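Local coordinates for protein endonuclease V (Streptomyces avermitilis, PDB 3GOC) that probably cleaves DNA near deoxyinosine, at the second phosphodiester bond 3' to the lesion, as a magnesium-dependent repair endonuclease with an RNase H-like fold, at residues D46-V57 and D217-T228; G166-L174 and F184-D194. All blocks are in the same frame, centred on the assembly; numbering follows the deposited sequence.

Interaction 1. Residues D46-V57 and D217-T228. With MG (magnesium ion), chain C; MG (magnesium ion), chain D.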
loop_
_atom_site.group_PDB
_atom_site.type_symbol
_atom_site.label_atom_id
_atom_site.label_comp_id
_atom_site.label_asym_id
_atom_site.label_seq_id
_atom_site.Cartn_x
_atom_site.Cartn_y
_atom_site.Cartn_z
ATOM N N ASP A 46 3.579 -0.125 20.261
ATOM C CA ASP A 46 2.960 0.984 20.978
ATOM C C ASP A 46 3.176 0.760 22.464
ATOM O O ASP A 46 3.495 -0.346 22.891
ATOM C CB ASP A 46 1.463 1.051 20.683
ATOM C CG ASP A 46 0.840 2.319 21.185
ATOM O OD1 ASP A 46 -0.372 2.294 21.491
ATOM O OD2 ASP A 46 1.551 3.358 21.270
ATOM N N VAL A 47 3.017 1.817 23.250
ATOM C CA VAL A 47 3.188 1.704 24.687
ATOM C C VAL A 47 2.067 2.393 25.444
ATOM O O VAL A 47 1.342 3.233 24.903
ATOM C CB VAL A 47 4.539 2.305 25.143
ATOM C CG1 VAL A 47 5.687 1.613 24.418
ATOM C CG2 VAL A 47 4.561 3.797 24.868
ATOM N N ALA A 48 1.923 2.001 26.703
ATOM C CA ALA A 48 0.924 2.573 27.592
ATOM C C ALA A 48 1.640 2.862 28.905
ATOM O O ALA A 48 2.306 1.990 29.460
ATOM C CB ALA A 48 -0.219 1.577 27.818
ATOM N N TYR A 49 1.523 4.094 29.384
ATOM C CA TYR A 49 2.154 4.496 30.636
ATOM C C TYR A 49 1.156 4.452 31.777
ATOM O O TYR A 49 0.008 4.865 31.621
ATOM C CB TYR A 49 2.700 5.922 30.536
ATOM C CG TYR A 49 3.926 6.061 29.673
ATOM C CD1 TYR A 49 3.819 6.260 28.296
ATOM C CD2 TYR A 49 5.199 5.974 30.230
ATOM C CE1 TYR A 49 4.954 6.364 27.496
ATOM C CE2 TYR A 49 6.337 6.079 29.443
ATOM C CZ TYR A 49 6.210 6.272 28.080
ATOM O OH TYR A 49 7.337 6.374 27.302
ATOM N N ASP A 50 1.591 3.953 32.924
ATOM C CA ASP A 50 0.710 3.909 34.074
ATOM C C ASP A 50 0.785 5.261 34.778
ATOM O O ASP A 50 1.853 5.865 34.859
ATOM C CB ASP A 50 1.132 2.804 35.034
ATOM C CG ASP A 50 0.041 2.463 36.026
ATOM O OD1 ASP A 50 0.083 2.953 37.169
ATOM O OD2 ASP A 50 -0.880 1.712 35.644
ATOM N N ASP A 51 -0.346 5.737 35.290
ATOM C CA ASP A 51 -0.368 7.026 35.976
ATOM C C ASP A 51 -0.065 6.939 37.459
ATOM O O ASP A 51 0.253 7.949 38.078
ATOM C CB ASP A 51 -1.728 7.711 35.810
ATOM C CG ASP A 51 -2.020 8.092 34.379
ATOM O OD1 ASP A 51 -1.076 8.457 33.654
ATOM O OD2 ASP A 51 -3.203 8.049 33.990
ATOM N N GLU A 52 -0.165 5.744 38.031
ATOM C CA GLU A 52 0.061 5.572 39.462
ATOM C C GLU A 52 1.453 5.106 39.837
ATOM O O GLU A 52 1.940 5.416 40.920
ATOM C CB GLU A 52 -0.979 4.610 40.033
ATOM C CG GLU A 52 -2.396 5.164 40.020
ATOM C CD GLU A 52 -2.536 6.433 40.841
ATOM O OE1 GLU A 52 -2.054 6.436 41.994
ATOM O OE2 GLU A 52 -3.136 7.409 40.333
ATOM N N ARG A 53 2.086 4.342 38.956
ATOM C CA ARG A 53 3.443 3.880 39.213
ATOM C C ARG A 53 4.313 4.173 37.999
ATOM O O ARG A 53 3.810 4.279 36.881
ATOM C CB ARG A 53 3.452 2.390 39.571
ATOM C CG ARG A 53 2.656 1.485 38.663
ATOM C CD ARG A 53 1.978 0.407 39.505
ATOM N NE ARG A 53 1.660 -0.794 38.738
ATOM C CZ ARG A 53 2.547 -1.730 38.414
ATOM N NH1 ARG A 53 3.813 -1.607 38.793
ATOM N NH2 ARG A 53 2.168 -2.790 37.715
ATOM N N ASP A 54 5.614 4.316 38.229
ATOM C CA ASP A 54 6.563 4.642 37.166
ATOM C C ASP A 54 6.850 3.445 36.269
ATOM O O ASP A 54 7.996 3.013 36.139
ATOM C CB ASP A 54 7.871 5.157 37.779
ATOM C CG ASP A 54 8.533 6.230 36.934
ATOM O OD1 ASP A 54 9.699 6.581 37.219
ATOM O OD2 ASP A 54 7.886 6.735 35.993
ATOM N N VAL A 55 5.804 2.923 35.641
ATOM C CA VAL A 55 5.948 1.770 34.766
ATOM C C VAL A 55 5.368 2.040 33.379
ATOM O O VAL A 55 4.439 2.833 33.224
ATOM C CB VAL A 55 5.250 0.533 35.384
ATOM C CG1 VAL A 55 5.385 -0.662 34.462
ATOM C CG2 VAL A 55 5.865 0.224 36.744
ATOM N N VAL A 56 5.944 1.391 32.373
ATOM C CA VAL A 56 5.480 1.524 31.003
ATOM C C VAL A 56 5.354 0.120 30.427
ATOM O O VAL A 56 6.165 -0.758 30.722
ATOM C CB VAL A 56 6.454 2.402 30.146
ATOM C CG1 VAL A 56 7.864 1.827 30.172
ATOM C CG2 VAL A 56 5.931 2.515 28.718
ATOM N N VAL A 57 4.305 -0.102 29.645
ATOM C CA VAL A 57 4.074 -1.406 29.041
ATOM C C VAL A 57 4.106 -1.278 27.531
ATOM O O VAL A 57 3.423 -0.431 26.956
ATOM C CB VAL A 57 2.710 -1.988 29.472
ATOM C CG1 VAL A 57 2.408 -3.250 28.674
ATOM C CG2 VAL A 57 2.736 -2.308 30.963
ATOM N N ASP A 217 -1.961 -0.885 20.216
ATOM C CA ASP A 217 -2.540 -0.010 21.227
ATOM C C ASP A 217 -3.453 -0.805 22.154
ATOM O O ASP A 217 -3.365 -0.696 23.381
ATOM C CB ASP A 217 -3.343 1.120 20.574
ATOM C CG ASP A 217 -4.101 1.950 21.590
ATOM O OD1 ASP A 217 -3.456 2.716 22.332
ATOM O OD2 ASP A 217 -5.344 1.824 21.664
ATOM N N SER A 218 -4.328 -1.613 21.564
ATOM C CA SER A 218 -5.257 -2.404 22.359
ATOM C C SER A 218 -4.504 -3.354 23.276
ATOM O O SER A 218 -4.837 -3.491 24.455
ATOM C CB SER A 218 -6.193 -3.206 21.451
ATOM O OG SER A 218 -7.096 -2.347 20.766
ATOM N N LEU A 219 -3.470 -3.996 22.740
ATOM C CA LEU A 219 -2.708 -4.954 23.531
ATOM C C LEU A 219 -1.897 -4.353 24.678
ATOM O O LEU A 219 -1.909 -4.894 25.787
ATOM C CB LEU A 219 -1.800 -5.792 22.620
ATOM C CG LEU A 219 -0.945 -6.854 23.326
ATOM C CD1 LEU A 219 -1.817 -7.815 24.137
ATOM C CD2 LEU A 219 -0.150 -7.621 22.281
ATOM N N CYS A 220 -1.188 -3.254 24.450
ATOM C CA CYS A 220 -0.434 -2.700 25.566
ATOM C C CYS A 220 -1.352 -2.171 26.662
ATOM O O CYS A 220 -1.008 -2.225 27.843
ATOM C CB CYS A 220 0.549 -1.607 25.113
ATOM S SG CYS A 220 -0.120 -0.092 24.381
ATOM N N ARG A 221 -2.512 -1.653 26.280
ATOM C CA ARG A 221 -3.449 -1.147 27.276
ATOM C C ARG A 221 -3.973 -2.312 28.121
ATOM O O ARG A 221 -4.108 -2.188 29.342
ATOM C CB ARG A 221 -4.607 -0.416 26.596
ATOM C CG ARG A 221 -4.225 0.953 26.030
ATOM C CD ARG A 221 -5.340 1.518 25.158
ATOM N NE ARG A 221 -5.106 2.902 24.759
ATOM C CZ ARG A 221 -5.256 3.949 25.564
ATOM N NH1 ARG A 221 -5.023 5.175 25.113
ATOM N NH2 ARG A 221 -5.648 3.774 26.819
ATOM N N ARG A 222 -4.257 -3.446 27.484
ATOM C CA ARG A 222 -4.744 -4.608 28.225
ATOM C C ARG A 222 -3.653 -5.138 29.155
ATOM O O ARG A 222 -3.917 -5.465 30.311
ATOM C CB ARG A 222 -5.181 -5.728 27.274
ATOM C CG ARG A 222 -5.808 -6.911 28.010
ATOM C CD ARG A 222 -6.196 -8.034 27.068
ATOM N NE ARG A 222 -5.035 -8.749 26.557
ATOM C CZ ARG A 222 -5.097 -9.712 25.646
ATOM N NH1 ARG A 222 -6.270 -10.071 25.144
ATOM N NH2 ARG A 222 -3.992 -10.327 25.248
ATOM N N ALA A 223 -2.429 -5.225 28.642
ATOM C CA ALA A 223 -1.308 -5.725 29.429
ATOM C C ALA A 223 -1.003 -4.807 30.611
ATOM O O ALA A 223 -0.580 -5.273 31.669
ATOM C CB ALA A 223 -0.074 -5.882 28.545
ATOM N N LEU A 224 -1.214 -3.503 30.434
ATOM C CA LEU A 224 -0.972 -2.554 31.522
ATOM C C LEU A 224 -2.005 -2.773 32.627
ATOM O O LEU A 224 -1.675 -2.746 33.816
ATOM C CB LEU A 224 -1.046 -1.107 31.017
ATOM C CG LEU A 224 -0.992 -0.016 32.095
ATOM C CD1 LEU A 224 0.273 -0.150 32.935
ATOM C CD2 LEU A 224 -1.050 1.348 31.435
ATOM N N LYS A 225 -3.256 -2.985 32.226
ATOM C CA LYS A 225 -4.340 -3.235 33.173
ATOM C C LYS A 225 -4.010 -4.492 33.980
ATOM O O LYS A 225 -4.164 -4.523 35.201
ATOM C CB LYS A 225 -5.656 -3.445 32.416
ATOM C CG LYS A 225 -6.837 -3.857 33.290
ATOM C CD LYS A 225 -7.974 -4.431 32.446
ATOM C CE LYS A 225 -7.551 -5.739 31.775
ATOM N NZ LYS A 225 -8.635 -6.338 30.952
ATOM N N GLU A 226 -3.551 -5.528 33.284
ATOM C CA GLU A 226 -3.199 -6.789 33.931
ATOM C C GLU A 226 -2.009 -6.639 34.878
ATOM O O GLU A 226 -1.982 -7.234 35.958
ATOM C CB GLU A 226 -2.909 -7.847 32.858
ATOM C CG GLU A 226 -4.150 -8.223 32.059
ATOM C CD GLU A 226 -3.855 -9.017 30.794
ATOM O OE1 GLU A 226 -4.824 -9.482 30.160
ATOM O OE2 GLU A 226 -2.673 -9.167 30.426
ATOM N N ALA A 227 -1.032 -5.833 34.478
ATOM C CA ALA A 227 0.155 -5.619 35.298
ATOM C C ALA A 227 -0.169 -4.891 36.598
ATOM O O ALA A 227 0.430 -5.169 37.640
ATOM C CB ALA A 227 1.196 -4.831 34.506
ATOM N N THR A 228 -1.120 -3.968 36.538
ATOM C CA THR A 228 -1.484 -3.192 37.717
ATOM C C THR A 228 -2.500 -3.897 38.600
ATOM O O THR A 228 -2.735 -3.483 39.734
ATOM C CB THR A 228 -2.024 -1.807 37.315
ATOM O OG1 THR A 228 -3.192 -1.958 36.501
ATOM C CG2 THR A 228 -0.974 -1.048 36.529
HETATM MG MG MG C . -1.613 3.933 22.274
HETATM MG MG MG D . 0.246 5.395 21.803
HETATM O O HOH W 1 -1.361 3.315 24.480
HETATM O O HOH W 2 -3.366 0.662 35.162
HETATM O O HOH W 3 -2.907 5.717 23.005
HETATM O O HOH W 4 -2.120 4.390 20.031
HETATM O O HOH W 5 2.422 6.236 20.742
HETATM O O HOH W 6 0.128 7.774 21.084
#

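Interaction 2. Residues G166-L174 and F184-D194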
loop_
_atom_site.group_PDB
_atom_site.type_symbol
_atom_site.label_atom_id
_atom_site.label_comp_id
_atom_site.label_asym_id
_atom_site.label_seq_id
_atom_site.Cartn_x
_atom_site.Cartn_y
_atom_site.Cartn_z
ATOM N N GLY A 166 9.626 23.704 9.772
ATOM C CA GLY A 166 10.175 24.958 9.297
ATOM C C GLY A 166 9.948 24.953 7.796
ATOM O O GLY A 166 8.826 25.154 7.332
ATOM N N ALA A 167 11.004 24.698 7.031
ATOM C CA ALA A 167 10.891 24.655 5.576
ATOM C C ALA A 167 11.390 23.317 5.048
ATOM O O ALA A 167 11.389 23.069 3.840
ATOM C CB ALA A 167 11.696 25.792 4.959
ATOM N N ASP A 168 11.810 22.452 5.965
ATOM C CA ASP A 168 12.347 21.140 5.611
ATOM C C ASP A 168 11.322 20.015 5.689
ATOM O O ASP A 168 10.612 19.872 6.684
ATOM C CB ASP A 168 13.512 20.805 6.536
ATOM C CG ASP A 168 14.630 21.814 6.442
ATOM O OD1 ASP A 168 15.311 22.038 7.465
ATOM O OD2 ASP A 168 14.824 22.369 5.338
ATOM N N GLU A 169 11.261 19.198 4.644
ATOM C CA GLU A 169 10.326 18.084 4.646
ATOM C C GLU A 169 10.850 17.007 5.586
ATOM O O GLU A 169 11.994 16.570 5.465
ATOM C CB GLU A 169 10.169 17.497 3.245
ATOM C CG GLU A 169 9.140 16.378 3.193
ATOM C CD GLU A 169 8.964 15.801 1.809
ATOM O OE1 GLU A 169 9.760 14.920 1.421
ATOM O OE2 GLU A 169 8.029 16.239 1.102
ATOM N N VAL A 170 10.007 16.589 6.528
ATOM C CA VAL A 170 10.376 15.556 7.487
ATOM C C VAL A 170 9.409 14.374 7.435
ATOM O O VAL A 170 9.513 13.441 8.231
ATOM C CB VAL A 170 10.426 16.115 8.935
ATOM C CG1 VAL A 170 11.555 17.131 9.054
ATOM C CG2 VAL A 170 9.087 16.760 9.301
ATOM N N GLY A 171 8.478 14.425 6.487
ATOM C CA GLY A 171 7.504 13.363 6.329
ATOM C C GLY A 171 6.387 13.806 5.406
ATOM O O GLY A 171 6.543 14.758 4.638
ATOM N N ARG A 172 5.254 13.117 5.470
ATOM C CA ARG A 172 4.123 13.481 4.628
ATOM C C ARG A 172 2.791 13.324 5.330
ATOM O O ARG A 172 2.611 12.418 6.142
ATOM C CB ARG A 172 4.085 12.618 3.364
ATOM C CG ARG A 172 5.181 12.898 2.370
ATOM C CD ARG A 172 5.140 11.893 1.239
ATOM N NE ARG A 172 6.296 12.034 0.362
ATOM C CZ ARG A 172 6.662 11.125 -0.537
ATOM N NH1 ARG A 172 7.732 11.339 -1.291
ATOM N NH2 ARG A 172 5.965 10.003 -0.671
ATOM N N ALA A 173 1.861 14.222 5.023
ATOM C CA ALA A 173 0.516 14.104 5.557
ATOM C C ALA A 173 -0.085 13.173 4.499
ATOM O O ALA A 173 -0.009 13.455 3.300
ATOM C CB ALA A 173 -0.185 15.451 5.552
ATOM N N LEU A 174 -0.651 12.054 4.935
ATOM C CA LEU A 174 -1.199 11.070 4.009
ATOM C C LEU A 174 -2.676 10.808 4.236
ATOM O O LEU A 174 -3.093 10.510 5.355
ATOM C CB LEU A 174 -0.436 9.752 4.163
ATOM C CG LEU A 174 -0.876 8.582 3.282
ATOM C CD1 LEU A 174 -0.534 8.884 1.828
ATOM C CD2 LEU A 174 -0.167 7.306 3.735
ATOM N N PHE A 184 0.083 11.246 9.733
ATOM C CA PHE A 184 1.387 11.808 9.441
ATOM C C PHE A 184 2.475 10.766 9.459
ATOM O O PHE A 184 2.844 10.220 10.498
ATOM C CB PHE A 184 1.616 12.954 10.420
ATOM C CG PHE A 184 0.483 13.940 10.412
ATOM C CD1 PHE A 184 -0.628 13.761 11.241
ATOM C CD2 PHE A 184 0.456 14.959 9.462
ATOM C CE1 PHE A 184 -1.753 14.579 11.114
ATOM C CE2 PHE A 184 -0.655 15.782 9.323
ATOM C CZ PHE A 184 -1.770 15.591 10.150
ATOM N N VAL A 185 2.981 10.507 8.261
ATOM C CA VAL A 185 3.985 9.487 8.017
ATOM C C VAL A 185 5.411 10.012 7.943
ATOM O O VAL A 185 5.678 11.003 7.274
ATOM C CB VAL A 185 3.664 8.781 6.684
ATOM C CG1 VAL A 185 4.660 7.672 6.409
ATOM C CG2 VAL A 185 2.244 8.241 6.726
ATOM N N SER A 186 6.325 9.341 8.630
ATOM C CA SER A 186 7.717 9.739 8.564
ATOM C C SER A 186 8.590 8.498 8.520
ATOM O O SER A 186 8.223 7.438 9.032
ATOM C CB SER A 186 8.091 10.637 9.754
ATOM O OG SER A 186 7.905 9.977 10.992
ATOM N N VAL A 187 9.741 8.620 7.871
ATOM C CA VAL A 187 10.651 7.497 7.788
ATOM C C VAL A 187 11.357 7.322 9.123
ATOM O O VAL A 187 11.606 8.287 9.853
ATOM C CB VAL A 187 11.707 7.715 6.689
ATOM C CG1 VAL A 187 11.030 7.798 5.336
ATOM C CG2 VAL A 187 12.486 8.976 6.970
ATOM N N GLY A 188 11.641 6.073 9.456
ATOM C CA GLY A 188 12.349 5.796 10.681
ATOM C C GLY A 188 13.770 5.400 10.329
ATOM O O GLY A 188 14.729 6.121 10.624
ATOM N N HIS A 189 13.899 4.256 9.664
ATOM C CA HIS A 189 15.201 3.718 9.284
ATOM C C HIS A 189 15.030 2.674 8.176
ATOM O O HIS A 189 14.098 1.875 8.205
ATOM C CB HIS A 189 15.834 3.078 10.525
ATOM C CG HIS A 189 17.181 2.468 10.293
ATOM N ND1 HIS A 189 18.246 3.180 9.784
ATOM C CD2 HIS A 189 17.660 1.237 10.591
ATOM C CE1 HIS A 189 19.324 2.416 9.785
ATOM N NE2 HIS A 189 18.996 1.232 10.272
ATOM N N ARG A 190 15.925 2.708 7.192
ATOM C CA ARG A 190 15.926 1.752 6.084
ATOM C C ARG A 190 14.643 1.647 5.249
ATOM O O ARG A 190 14.339 0.588 4.706
ATOM C CB ARG A 190 16.320 0.369 6.616
ATOM C CG ARG A 190 17.725 0.317 7.223
ATOM C CD ARG A 190 18.079 -1.096 7.653
ATOM N NE ARG A 190 18.005 -2.017 6.525
ATOM C CZ ARG A 190 17.742 -3.317 6.625
ATOM N NH1 ARG A 190 17.526 -3.870 7.809
ATOM N NH2 ARG A 190 17.668 -4.066 5.529
ATOM N N VAL A 191 13.900 2.746 5.147
ATOM C CA VAL A 191 12.669 2.790 4.349
ATOM C C VAL A 191 12.554 4.201 3.772
ATOM O O VAL A 191 12.878 5.161 4.472
ATOM C CB VAL A 191 11.408 2.528 5.216
ATOM C CG1 VAL A 191 10.166 2.532 4.341
ATOM C CG2 VAL A 191 11.531 1.207 5.957
ATOM N N ASP A 192 12.133 4.358 2.515
ATOM C CA ASP A 192 11.985 5.718 1.999
ATOM C C ASP A 192 10.533 6.173 2.138
ATOM O O ASP A 192 9.659 5.377 2.503
ATOM C CB ASP A 192 12.507 5.888 0.551
ATOM C CG ASP A 192 11.762 5.065 -0.491
ATOM O OD1 ASP A 192 10.612 4.655 -0.271
ATOM O OD2 ASP A 192 12.359 4.847 -1.578
ATOM N N LEU A 193 10.274 7.454 1.897
ATOM C CA LEU A 193 8.925 7.983 2.064
ATOM C C LEU A 193 7.871 7.332 1.192
ATOM O O LEU A 193 6.755 7.104 1.653
ATOM C CB LEU A 193 8.905 9.502 1.863
ATOM C CG LEU A 193 9.142 10.339 3.120
ATOM C CD1 LEU A 193 9.044 11.815 2.761
ATOM C CD2 LEU A 193 8.104 9.989 4.189
ATOM N N ASP A 194 8.209 7.029 -0.060
ATOM C CA ASP A 194 7.242 6.388 -0.940
ATOM C C ASP A 194 6.822 5.043 -0.355
ATOM O O ASP A 194 5.635 4.716 -0.330
ATOM C CB ASP A 194 7.830 6.189 -2.341
ATOM C CG ASP A 194 7.711 7.427 -3.201
ATOM O OD1 ASP A 194 7.143 8.435 -2.730
ATOM O OD2 ASP A 194 8.183 7.398 -4.362
HETATM O O HOH W 7 10.131 11.234 6.686
#

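Interaction 1. Residues D46-V57 and D217-T228
Asp46 and Asp217 meet where strand 46-49 and helix 217-228 come within 7.1 Å axis to axis at 33°, while the returning strand 55-57 runs at 139° to the helix. Their carboxylates share one magnesium ion: Asp46 OD1 and Asp217 OD1 each bind it at 2.2 Å, and three waters are further ligands, one of which donates to Val47 O. The other oxygen, Asp46 OD2, reaches the second magnesium at 2.5 Å, so a single carboxylate bridges the two ions. Arg221 NE forms a salt bridge with Asp217 OD1 at 2.9 Å, on the syn side but tilted out of the carboxylate plane, and with the metal helps to hold that carboxylate's rotation.

Farther along, contact becomes apolar. Cys220 SG lies over the Val47-Ala48 peptide, 3.5 Å from Val47 C. Leu224 spreads its branches, CD2 to Ala48 CB and CD1 to Val57 CG2. With CG1 anti to its backbone N (chi1 172°), Val57 sets that methyl 3.6 Å from Ala223 CB. At the far end a water links Asp50 OD2 with Thr228 OG1, and Asp50 OD1 closes an Asx turn by accepting from Glu52 N.

Helix 211-228 thus packs across the first hairpin of the RNase H-like sheet: Leu219 rests on strand 55-64, and both Leu219 and Ala223 reach Thr75 of strand 70-79, while Val47 faces helix 94-102.

Interaction 2. Residues G166-L174 and F184-D194
Arg172 and Val185 pair across an antiparallel hairpin, each backbone N donating to the other's O: Arg172 N to Val185 O at 2.8 Å and Val185 N to Arg172 O at 2.9 Å. Next to them, Ala173 and Phe184 form a non-hydrogen-bonded pair, with Ala173 CB 3.8 Å from Phe184 CE2. Beyond the paired residues a water bridges the strands, donating to Val170 O and accepting from Val187 N. Here Val170 and Gly171 form a classic beta bulge against Leu163 of strand 160-165, and Gly171 CA passes 3.1 Å from Val185 O, a place where any side chain would clash. Ser186 OG turns to another partner, Gly117 N.

The Arg172 chain, extended from CG to NE, carries its guanidinium to the start of helix 193-202. Asp194 OD1 lies in the guanidinium plane and takes both terminal nitrogens, NH2 at 2.8 Å and NH1 at 3.3 Å, with the carboxylate plane turned 53° away. Leu193 CB sits 3.7 Å above the centre of one guanidinium face. A leucine in place of Arg172 would probably leave Asp194 OD1 without both donors and the Leu193 methylene without its flat partner.

Strand and helix are therefore tied by complementary charge at a partly exposed margin, while the two main-chain bonds satisfy the N and O of Arg172 and Val185, and the water serves Val170 O and Val187 N beside the bulge.

Both contacts reach the same mixed sheet, but they lie on opposite sides of the chain's centre, with their own centres 28 Å apart and their nearest atoms about 13 Å apart. Interaction 1 is itself part of the active site: Asp46 and Asp217 hold magnesium there, and Asp114, on the neighbouring strand 110-114, completes the set of metal-binding aspartates. Interaction 2 stays outside that first shell; the Phe184 side chain comes about 9 Å from that of Asp114 and about 13 Å from a magnesium ion. Along the chain, 166-174 and 184-194 fall within the loop closed by interaction 1, and helix 193-202 is followed directly by helix 211-228.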